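Local coordinates for putative branched-chain amino acid ABC transporter, periplasmic branched-chain amino acid-binding protein (Pseudomonas protegens Pf-5, PDB 4RU0) that probably captures a small solute, such as a branched-chain amino acid, in the periplasm and hands it to a membrane ABC transporter, at residues 194-197 with 198-202; 342-345 with 346-350; 49-52 with 53-56; 430-433 with 434-438. One frame throughout, in Å; residues are numbered along the deposited sequence.

Contact 1 (194-197 with 198-202); sequences RETL and GPLKL
P199 lays the CD-CG edge of its puckered pyrrolidine ring against the peptide carbonyls of E195 and T196, four and three residues earlier. P199 CD sits 3.4 Å from T196 O and 3.5 Å from E195 O, with P199 CG leaning on T196 CA beside them. L200 approaches the T196 carbonyl too, its CB 3.2 Å from T196 O. Its CD1 then runs alongside T196, reaching T196 CB at 4.0 Å, because L200 CG lies anti to its own carbonyl carbon (chi1 -78°). The same T196 O accepts L200 N at 3.1 Å, and K201 N repeats this bond on L197 O. P199 and L202 both pack on L421 of helix 418-435, and E195 holds T139 through OE1. With an alanine here in place of P199, CG and CD are gone, which would probably open a gap beside the E195 and T196 carbonyls and slacken the packing on L421. Since proline has no N-H, P199 cannot give E195 O the backbone bond of a regular helical turn. A water takes that role, donating to E195 O at 2.7 Å and accepting from G198 N, so this first turn of helix 197-207 keeps both polar atoms paired although its backbone pattern is only beginning.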
# COMPACT_ATOMS: atom_id res chain seq x y z
N ARG A 194 14.77 6.41 0.58
CA ARG A 194 15.33 7.08 1.74
C ARG A 194 14.36 7.15 2.93
O ARG A 194 14.78 7.49 4.04
CB ARG A 194 15.79 8.49 1.36
CG ARG A 194 16.94 8.54 0.36
CD ARG A 194 17.24 9.99 -0.02
NE ARG A 194 18.19 10.10 -1.12
CZ ARG A 194 18.92 11.18 -1.38
NH1 ARG A 194 18.83 12.26 -0.60
NH2 ARG A 194 19.76 11.19 -2.41
N GLU A 195 13.09 6.82 2.70
CA GLU A 195 12.06 6.97 3.74
C GLU A 195 12.36 6.15 4.98
O GLU A 195 12.02 6.57 6.08
CB GLU A 195 10.67 6.58 3.21
CG GLU A 195 9.84 7.74 2.67
CD GLU A 195 9.75 8.91 3.64
OE1 GLU A 195 9.01 8.82 4.65
OE2 GLU A 195 10.41 9.94 3.39
N THR A 196 12.99 5.00 4.81
CA THR A 196 13.21 4.09 5.94
C THR A 196 14.50 4.40 6.70
O THR A 196 14.83 3.70 7.66
CB THR A 196 13.25 2.62 5.49
OG1 THR A 196 14.07 2.48 4.33
CG2 THR A 196 11.85 2.12 5.18
N LEU A 197 15.22 5.45 6.30
CA LEU A 197 16.46 5.83 6.99
C LEU A 197 16.22 6.17 8.45
O LEU A 197 16.88 5.64 9.34
CB LEU A 197 17.13 7.01 6.28
CG LEU A 197 17.81 6.66 4.96
CD1 LEU A 197 18.24 7.92 4.23
CD2 LEU A 197 19.01 5.74 5.20
N GLY A 198 15.27 7.07 8.70
CA GLY A 198 14.90 7.43 10.06
C GLY A 198 14.53 6.27 10.96
O GLY A 198 15.21 6.03 11.97
N PRO A 199 13.47 5.53 10.61
CA PRO A 199 13.00 4.46 11.50
C PRO A 199 14.03 3.35 11.71
O PRO A 199 14.13 2.82 12.82
CB PRO A 199 11.74 3.93 10.80
CG PRO A 199 11.87 4.36 9.39
CD PRO A 199 12.62 5.66 9.41
N LEU A 200 14.78 2.99 10.67
CA LEU A 200 15.77 1.93 10.81
C LEU A 200 16.89 2.35 11.75
O LEU A 200 17.43 1.52 12.49
CB LEU A 200 16.34 1.52 9.45
CG LEU A 200 15.36 0.62 8.69
CD1 LEU A 200 15.87 0.27 7.30
CD2 LEU A 200 15.08 -0.65 9.48
N LYS A 201 17.24 3.63 11.75
CA LYS A 201 18.26 4.14 12.65
C LYS A 201 17.78 4.06 14.10
O LYS A 201 18.52 3.65 15.00
CB LYS A 201 18.63 5.58 12.30
CG LYS A 201 19.68 6.18 13.21
CD LYS A 201 19.98 7.62 12.83
CE LYS A 201 18.85 8.54 13.24
NZ LYS A 201 19.14 9.96 12.89
N LEU A 202 16.53 4.46 14.33
CA LEU A 202 15.91 4.36 15.65
C LEU A 202 15.87 2.91 16.15
O LEU A 202 16.29 2.63 17.27
CB LEU A 202 14.50 4.95 15.61
CG LEU A 202 13.63 4.80 16.87
CD1 LEU A 202 14.32 5.41 18.07
CD2 LEU A 202 12.27 5.43 16.65
O HOH W 1 13.46 8.61 7.04

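Contact 2 (342-345 with 346-350); sequences RTAQ and GKFGK
G346 begins the last turn of helix 325-348 by sharing its N-H between two carbonyls: T343 O at 3.2 Å and, weakly, R342 O. The three-residue bond to T343 is thus the stronger of the two, and its donor stands well above the carbonyl plane, 64° out of it. A side chain at G346 would come close to T343 O, which the glycine avoids. K347 follows with a straighter bond, its N 2.8 Å from A344 O, and its extended side chain leads off the helix toward W360. Next comes F348, whose N has weak bonds to both A344 O and Q345 O. Its ring has CG anti to the carbonyl carbon (chi1 -58°), which folds it back along the helix. There A344 CB meets the ring at its edge, in plane, 3.9 Å from F348 CD2, while K347 CB stands over the centre of one face; F348 CD2 also lies 3.0 Å from A344 O. G349 then turns the chain out of the helix with positive phi, yet its N still reaches back to Q345 O at 2.8 Å. The Q345 side chain runs alongside G349, its CG 3.5 Å from G349 O, and its NE2 makes a weak hydrogen bond to I71 O. K350, beyond the turn, brings its CA near Q345 OE1. Three-residue bonds and G349, the first non-helical residue, with its positive phi, mark a glycine-terminated helix C-terminus, here the C-terminal end of helix 325-348, with F348 packed on its last turn.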
# COMPACT_ATOMS: atom_id res chain seq x y z
N ARG A 342 -19.42 3.40 4.00
CA ARG A 342 -20.36 2.69 4.86
C ARG A 342 -20.33 3.23 6.28
O ARG A 342 -21.37 3.46 6.89
CB ARG A 342 -20.05 1.19 4.86
CG ARG A 342 -20.87 0.37 5.84
CD ARG A 342 -20.66 -1.13 5.64
NE ARG A 342 -21.19 -1.60 4.36
CZ ARG A 342 -20.43 -2.03 3.36
NH1 ARG A 342 -19.12 -2.06 3.48
NH2 ARG A 342 -21.00 -2.43 2.23
N THR A 343 -19.13 3.46 6.80
CA THR A 343 -18.96 3.97 8.16
C THR A 343 -19.63 5.34 8.32
O THR A 343 -20.25 5.61 9.35
CB THR A 343 -17.46 4.10 8.53
OG1 THR A 343 -16.80 2.85 8.27
CG2 THR A 343 -17.29 4.46 10.00
N ALA A 344 -19.49 6.19 7.31
CA ALA A 344 -19.99 7.55 7.39
C ALA A 344 -21.52 7.59 7.25
O ALA A 344 -22.17 8.40 7.90
CB ALA A 344 -19.34 8.43 6.32
N GLN A 345 -22.06 6.70 6.43
CA GLN A 345 -23.51 6.55 6.30
C GLN A 345 -24.17 6.27 7.65
O GLN A 345 -25.35 6.56 7.84
CB GLN A 345 -23.86 5.42 5.33
CG GLN A 345 -23.66 5.76 3.87
CD GLN A 345 -24.12 4.64 2.96
OE1 GLN A 345 -24.73 3.68 3.41
NE2 GLN A 345 -23.82 4.76 1.67
N GLY A 346 -23.40 5.72 8.59
CA GLY A 346 -23.88 5.48 9.93
C GLY A 346 -24.18 6.77 10.67
O GLY A 346 -24.85 6.76 11.71
N LYS A 347 -23.70 7.89 10.15
CA LYS A 347 -23.96 9.18 10.76
C LYS A 347 -24.62 10.15 9.77
O LYS A 347 -25.08 11.23 10.15
CB LYS A 347 -22.67 9.78 11.33
CG LYS A 347 -22.89 11.07 12.12
CD LYS A 347 -21.70 11.49 12.96
CE LYS A 347 -22.02 12.78 13.70
NZ LYS A 347 -21.02 13.10 14.76
N PHE A 348 -24.67 9.78 8.50
CA PHE A 348 -25.21 10.69 7.50
C PHE A 348 -26.33 10.07 6.66
O PHE A 348 -26.88 10.73 5.78
CB PHE A 348 -24.08 11.20 6.60
CG PHE A 348 -22.97 11.91 7.35
CD1 PHE A 348 -23.21 13.12 7.98
CD2 PHE A 348 -21.70 11.37 7.41
CE1 PHE A 348 -22.19 13.77 8.66
CE2 PHE A 348 -20.68 12.01 8.10
CZ PHE A 348 -20.93 13.22 8.72
N GLY A 349 -26.67 8.82 6.94
CA GLY A 349 -27.80 8.17 6.30
C GLY A 349 -27.48 7.55 4.96
O GLY A 349 -26.45 7.84 4.36
N LYS A 350 -28.37 6.68 4.49
CA LYS A 350 -28.18 5.98 3.22
C LYS A 350 -28.29 6.94 2.04
O LYS A 350 -29.34 7.06 1.42
CB LYS A 350 -29.21 4.85 3.06
CG LYS A 350 -29.28 3.88 4.22
CD LYS A 350 -30.54 3.01 4.12
CE LYS A 350 -30.68 2.04 5.28
NZ LYS A 350 -29.68 0.93 5.23

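Contact 3 (49-52 with 53-56); sequences SGVQ and VWAG
W54 lays one face of its indole flat over the carbonyl of G50, a turn earlier in the helix. The oxygen sits beneath the five-membered ring, with G50 O 3.1 Å from W54 CG and from W54 NE1 alike. G50 C and V53 CB are also over the ring, both displaced toward its rim. The indole comes to this place because W54 CG is anti to the carbonyl carbon, with chi1 pulled in to -36°. G50 matters as well, for a CB there would press against NE1. V51 CA approaches the indole obliquely, 3.6 Å from W54 CD1. The backbone N of W54 donates to the same G50 O at 3.0 Å, nearly along the C=O axis. That oxygen is therefore gripped by the helix bond while the ring lies across it. NE1 does not bond to G50 O; it donates to Y41 O, and the ring of Y41 meets the indole edge to face. V53, by contrast, turns CG2 back toward S49 O, 3.7 Å away. Replacing W54 with an alanine would probably leave Y41 O without its donor and open a gap above G50, beside a bound 3,6,9,12,15-pentaoxaheptadecane about 5 Å from the side chain. Q52 points elsewhere, its amide tied to S324, E274 and S48 O. This helix, 47-67, is the crossover of the beta-alpha-beta unit formed with strands 34-40 and 76-82, and Y326 and S329 of helix 325-348 pack against V53.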
# COMPACT_ATOMS: atom_id res chain seq x y z
N SER A 49 0.60 -4.32 -15.70
CA SER A 49 0.36 -4.53 -14.28
C SER A 49 -0.85 -3.73 -13.80
O SER A 49 -1.67 -4.23 -13.02
CB SER A 49 1.60 -4.17 -13.46
OG SER A 49 2.13 -2.92 -13.89
N GLY A 50 -0.95 -2.49 -14.27
CA GLY A 50 -2.03 -1.61 -13.87
C GLY A 50 -3.42 -2.16 -14.12
O GLY A 50 -4.31 -2.01 -13.27
N VAL A 51 -3.63 -2.79 -15.27
CA VAL A 51 -4.96 -3.27 -15.64
C VAL A 51 -5.45 -4.34 -14.67
O VAL A 51 -6.66 -4.53 -14.51
CB VAL A 51 -4.99 -3.83 -17.08
CG1 VAL A 51 -4.85 -2.69 -18.09
CG2 VAL A 51 -3.91 -4.88 -17.27
N GLN A 52 -4.52 -5.03 -14.03
CA GLN A 52 -4.87 -6.03 -13.03
C GLN A 52 -5.39 -5.36 -11.76
O GLN A 52 -6.33 -5.86 -11.13
CB GLN A 52 -3.68 -6.92 -12.73
CG GLN A 52 -3.15 -7.66 -13.94
CD GLN A 52 -1.85 -8.40 -13.66
OE1 GLN A 52 -1.78 -9.22 -12.74
NE2 GLN A 52 -0.82 -8.09 -14.43
N VAL A 53 -4.78 -4.23 -11.39
CA VAL A 53 -5.23 -3.46 -10.24
C VAL A 53 -6.63 -2.87 -10.45
O VAL A 53 -7.49 -2.99 -9.58
CB VAL A 53 -4.26 -2.30 -9.92
CG1 VAL A 53 -4.71 -1.58 -8.66
CG2 VAL A 53 -2.84 -2.82 -9.76
N TRP A 54 -6.84 -2.24 -11.61
CA TRP A 54 -8.13 -1.60 -11.88
C TRP A 54 -9.24 -2.64 -11.92
O TRP A 54 -10.34 -2.40 -11.40
CB TRP A 54 -8.10 -0.81 -13.20
CG TRP A 54 -6.79 -0.13 -13.53
CD1 TRP A 54 -6.21 -0.04 -14.76
CD2 TRP A 54 -5.91 0.56 -12.62
NE1 TRP A 54 -5.03 0.66 -14.68
CE2 TRP A 54 -4.82 1.03 -13.38
CE3 TRP A 54 -5.94 0.82 -11.25
CZ2 TRP A 54 -3.77 1.75 -12.81
CZ3 TRP A 54 -4.90 1.53 -10.68
CH2 TRP A 54 -3.83 1.98 -11.46
N ALA A 55 -8.95 -3.79 -12.52
CA ALA A 55 -9.92 -4.87 -12.62
C ALA A 55 -10.35 -5.36 -11.24
O ALA A 55 -11.49 -5.78 -11.05
CB ALA A 55 -9.35 -6.02 -13.44
N GLY A 56 -9.43 -5.29 -10.28
CA GLY A 56 -9.74 -5.64 -8.91
C GLY A 56 -10.71 -4.65 -8.28
O GLY A 56 -11.67 -5.05 -7.62

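Contact 4 (430-433 with 434-438)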
# COMPACT_ATOMS: atom_id res chain seq x y z
N ALA A 430 5.16 18.07 12.43
CA ALA A 430 5.19 19.38 13.07
C ALA A 430 6.09 20.32 12.29
O ALA A 430 5.77 21.50 12.12
CB ALA A 430 5.67 19.27 14.51
N ALA A 431 7.22 19.80 11.81
CA ALA A 431 8.11 20.56 10.95
C ALA A 431 7.36 21.04 9.71
O ALA A 431 7.49 22.19 9.30
CB ALA A 431 9.31 19.72 10.55
N PHE A 432 6.56 20.14 9.13
CA PHE A 432 5.73 20.46 7.98
C PHE A 432 4.70 21.54 8.31
O PHE A 432 4.52 22.49 7.55
CB PHE A 432 5.01 19.20 7.47
CG PHE A 432 4.24 19.42 6.20
CD1 PHE A 432 4.83 19.21 4.96
CD2 PHE A 432 2.91 19.83 6.24
CE1 PHE A 432 4.12 19.41 3.79
CE2 PHE A 432 2.19 20.04 5.07
CZ PHE A 432 2.79 19.82 3.84
N ALA A 433 4.02 21.39 9.45
CA ALA A 433 3.01 22.36 9.87
C ALA A 433 3.64 23.73 10.08
O ALA A 433 3.02 24.76 9.83
CB ALA A 433 2.32 21.89 11.13
N LYS A 434 4.89 23.73 10.55
CA LYS A 434 5.63 24.96 10.77
C LYS A 434 6.00 25.58 9.43
O LYS A 434 5.78 26.77 9.21
CB LYS A 434 6.88 24.68 11.60
CG LYS A 434 7.81 25.87 11.74
CD LYS A 434 8.96 25.55 12.70
CE LYS A 434 10.09 26.57 12.58
NZ LYS A 434 9.59 27.97 12.66
N GLU A 435 6.54 24.76 8.53
CA GLU A 435 6.98 25.23 7.23
C GLU A 435 5.82 25.78 6.40
O GLU A 435 5.93 26.85 5.80
CB GLU A 435 7.68 24.10 6.47
CG GLU A 435 8.28 24.52 5.14
CD GLU A 435 8.81 23.34 4.33
OE1 GLU A 435 8.84 22.21 4.86
OE2 GLU A 435 9.18 23.54 3.15
N LYS A 436 4.71 25.05 6.36
CA LYS A 436 3.56 25.46 5.57
C LYS A 436 2.67 26.43 6.32
O LYS A 436 1.66 26.91 5.78
CB LYS A 436 2.74 24.24 5.14
CG LYS A 436 3.53 23.20 4.38
CD LYS A 436 4.15 23.77 3.12
CE LYS A 436 4.77 22.67 2.26
NZ LYS A 436 5.31 23.21 0.98
N ARG A 437 3.05 26.72 7.56
CA ARG A 437 2.28 27.59 8.45
C ARG A 437 0.82 27.14 8.56
O ARG A 437 -0.11 27.89 8.27
CB ARG A 437 2.38 29.04 7.99
CG ARG A 437 3.72 29.68 8.36
CD ARG A 437 3.93 31.03 7.71
NE ARG A 437 4.43 30.91 6.35
CZ ARG A 437 4.17 31.78 5.38
NH1 ARG A 437 3.41 32.84 5.63
NH2 ARG A 437 4.67 31.59 4.16
N LEU A 438 0.65 25.90 8.99
CA LEU A 438 -0.67 25.32 9.22
C LEU A 438 -1.00 25.26 10.70
O LEU A 438 -0.12 24.99 11.52
CB LEU A 438 -0.76 23.92 8.63
CG LEU A 438 -0.69 23.80 7.11
CD1 LEU A 438 -0.40 22.36 6.72
CD2 LEU A 438 -2.00 24.27 6.50
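K436 drapes its aliphatic chain over one face of the F432 ring, in a CH-pi contact whose CG stands 3.6 Å from the ring centroid. The approach is only 19° off the ring normal. K436 CE comes down as well, 3.7 Å from F432 CE1, since the chain bends at chi2 (-59°) and so follows the ring instead of standing out from the helix. L438 CD1 touches the ring obliquely, 3.8 Å from F432 CE2. What positions these groups is the end of helix 418-435. F432 O receives K436 N at 2.8 Å, fixing the lysine one turn on from the ring. R437 then takes positive phi, and L438 N folds back to A433 O at 2.8 Å, in the carbonyl plane. With the weak bond from R437 N to K434 O, this makes a Schellman motif, and its apolar pair is A433 CB with L438 CB, 4.5 Å apart. Farther out, the ring of F432 meets F147 with planes at about 35°, and V146 touches both F432 and A433. A glycerol, probably from the crystallisation liquor, lies by the K436 side chain. The chemistry is split along this one lysine: the methylenes of K436 pack on F432, while NZ reaches past the ring to a long, weak ion pair with E122.

Overall arrangement
All four contacts are local helical turns, but at different places in the fold. Contact 3 is the buried one, in the N-terminal turns of the crossover helix 47-67 beside the bound ligand; contact 4 is at the surface, and contacts 1 and 2 are intermediate. Contact 1 opens a helix, contacts 2 and 4 end one. Shared elements link them in pairs: helix 325-348 packs on contact 3 and ends in contact 2, while helix 418-435 packs on contact 1 and ends in contact 4. Chemistry follows place: an indole on a carbonyl inside, a proline and a water at a helix start, glycine or a Schellman turn at helix ends.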